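Local structure of putative polysaccharide binding proteins (DUF1812) (Bacteroides thetaiotaomicron VPI-5482, 3GF8) at residues Y42-D45 against K49-F52. The protein is of uncertain function but, as a lipoprotein of the FimB/Mfa2 fimbrillin family, probably takes part in assembling or attaching fimbriae at the outer membrane. Residues are numbered along the deposited sequence; the frame is centred on the assembly and turned at random.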
loop_
_atom_site.group_PDB
_atom_site.type_symbol
_atom_site.label_atom_id
_atom_site.label_comp_id
_atom_site.label_asym_id
_atom_site.label_seq_id
_atom_site.Cartn_x
_atom_site.Cartn_y
_atom_site.Cartn_z
ATOM N N TYR A 42 2.339 2.919 18.796
ATOM C CA TYR A 42 2.491 4.272 19.311
ATOM C C TYR A 42 1.394 4.486 20.376
ATOM O O TYR A 42 0.222 4.187 20.119
ATOM C CB TYR A 42 2.383 5.266 18.128
ATOM C CG TYR A 42 3.627 5.251 17.261
ATOM C CD1 TYR A 42 3.869 4.218 16.373
ATOM C CD2 TYR A 42 4.603 6.246 17.387
ATOM C CE1 TYR A 42 5.054 4.173 15.614
ATOM C CE2 TYR A 42 5.762 6.226 16.613
ATOM C CZ TYR A 42 5.986 5.181 15.738
ATOM O OH TYR A 42 7.134 5.162 14.983
ATOM N N VAL A 43 1.771 5.000 21.545
ATOM C CA VAL A 43 0.838 5.224 22.655
ATOM C C VAL A 43 0.778 6.699 23.035
ATOM O O VAL A 43 1.795 7.343 23.256
ATOM C CB VAL A 43 1.205 4.395 23.881
ATOM C CG1 VAL A 43 0.208 4.672 25.046
ATOM C CG2 VAL A 43 1.223 2.915 23.535
ATOM N N PHE A 44 -0.434 7.231 23.067
ATOM C CA PHE A 44 -0.692 8.615 23.377
ATOM C C PHE A 44 -1.667 8.633 24.563
ATOM O O PHE A 44 -2.435 7.701 24.754
ATOM C CB PHE A 44 -1.322 9.305 22.164
ATOM C CG PHE A 44 -0.424 9.362 20.961
ATOM C CD1 PHE A 44 -0.384 8.316 20.061
ATOM C CD2 PHE A 44 0.389 10.467 20.734
ATOM C CE1 PHE A 44 0.464 8.370 18.947
ATOM C CE2 PHE A 44 1.224 10.526 19.628
ATOM C CZ PHE A 44 1.263 9.476 18.739
ATOM N N ASP A 45 -1.658 9.709 25.329
ATOM C CA ASP A 45 -2.474 9.788 26.546
ATOM C C ASP A 45 -3.842 10.413 26.331
ATOM O O ASP A 45 -4.252 10.634 25.189
ATOM C CB ASP A 45 -1.710 10.565 27.609
ATOM C CG ASP A 45 -1.578 12.065 27.295
ATOM O OD1 ASP A 45 -2.323 12.653 26.463
ATOM O OD2 ASP A 45 -0.686 12.639 27.911
ATOM N N LYS A 49 -1.122 13.546 23.853
ATOM C CA LYS A 49 0.331 13.666 23.933
ATOM C C LYS A 49 0.990 12.287 23.910
ATOM O O LYS A 49 0.561 11.362 24.568
ATOM C CB LYS A 49 0.768 14.383 25.213
ATOM C CG LYS A 49 0.204 15.792 25.395
ATOM C CD LYS A 49 0.925 16.805 24.537
ATOM C CE LYS A 49 0.442 18.206 24.836
ATOM N NZ LYS A 49 1.324 19.161 24.132
ATOM N N TYR A 50 2.057 12.202 23.149
ATOM C CA TYR A 50 2.834 11.003 22.993
ATOM C C TYR A 50 3.421 10.553 24.300
ATOM O O TYR A 50 3.950 11.355 25.052
ATOM C CB TYR A 50 3.978 11.317 22.041
ATOM C CG TYR A 50 4.920 10.216 21.732
ATOM C CD1 TYR A 50 4.512 9.125 21.000
ATOM C CD2 TYR A 50 6.267 10.297 22.111
ATOM C CE1 TYR A 50 5.411 8.133 20.660
ATOM C CE2 TYR A 50 7.160 9.319 21.779
ATOM C CZ TYR A 50 6.721 8.234 21.039
ATOM O OH TYR A 50 7.592 7.245 20.668
ATOM N N LEU A 51 3.348 9.256 24.535
ATOM C CA LEU A 51 3.949 8.643 25.712
ATOM C C LEU A 51 5.169 7.818 25.325
ATOM O O LEU A 51 6.239 7.988 25.897
ATOM C CB LEU A 51 2.912 7.779 26.428
ATOM C CG LEU A 51 1.823 8.621 27.121
ATOM C CD1 LEU A 51 0.653 7.775 27.693
ATOM C CD2 LEU A 51 2.469 9.378 28.227
ATOM N N PHE A 52 4.996 6.921 24.355
ATOM C CA PHE A 52 6.103 6.092 23.892
ATOM C C PHE A 52 5.707 5.272 22.694
ATOM O O PHE A 52 4.513 5.178 22.355
ATOM C CB PHE A 52 6.600 5.140 24.990
ATOM C CG PHE A 52 5.563 4.180 25.500
ATOM C CD1 PHE A 52 5.361 2.951 24.887
ATOM C CD2 PHE A 52 4.829 4.474 26.646
ATOM C CE1 PHE A 52 4.427 2.047 25.390
ATOM C CE2 PHE A 52 3.896 3.569 27.148
ATOM C CZ PHE A 52 3.689 2.365 26.515
#
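Val43 O accepts two backbone N-H groups from consecutive residues: Leu51 N at 2.8 Å, in the carbonyl plane, and Phe52 N in a weak bond at 3.4 Å. Leu51 and Phe52 together facing Val43 make a classic beta bulge in the antiparallel hairpin of strands 38-44 and 50-57. At the end away from the turn Val43 N bonds to Phe52 O, lying almost on the line of the Phe52 C=O; toward the turn Asp45 N bonds to Lys49 O, which Phe44 CA also approaches with its C-H. The Asp45 carboxylate closes the loop: OD1 takes Lys49 N at 3.0 Å from above the carboxylate plane, 56° out of it. Asp45 CG sits between its own backbone N and carbonyl carbon (chi1 70°), which turns the group back onto Lys49, and OD2 lies beside Lys49 CB. With an alanine here Lys49 N is likely to lose this acceptor, leaving the turn less firmly closed. Lys49 NZ bonds instead to Val98 O. Tyr42, Phe44 and Tyr50 share one face of the hairpin. Tyr50 turns its edge to the face of Phe44 in an offset edge-to-face pair, planes at 60° and centroids 5.6 Å apart, while Phe44 CE2 rests on Tyr50 CB; Tyr50 CE1 also meets Tyr42 CD2. Leu101, Leu94 and Leu104 pack against Phe44, Tyr50 and Tyr42, respectively. On the other side Val43 CB stands over the face of the Phe52 ring, 4.2 Å from its centroid, with Val43 CG2 against Phe52 CE1; Tyr77 of strand 75-83 touches Val43 and Leu51. The chemistry thus divides the work: one carbonyl, shared between a short and a weak N-H bond, accommodates the extra residue of the bulge, a carboxylate links the two ends of the turn, and apolar contacts cover both faces.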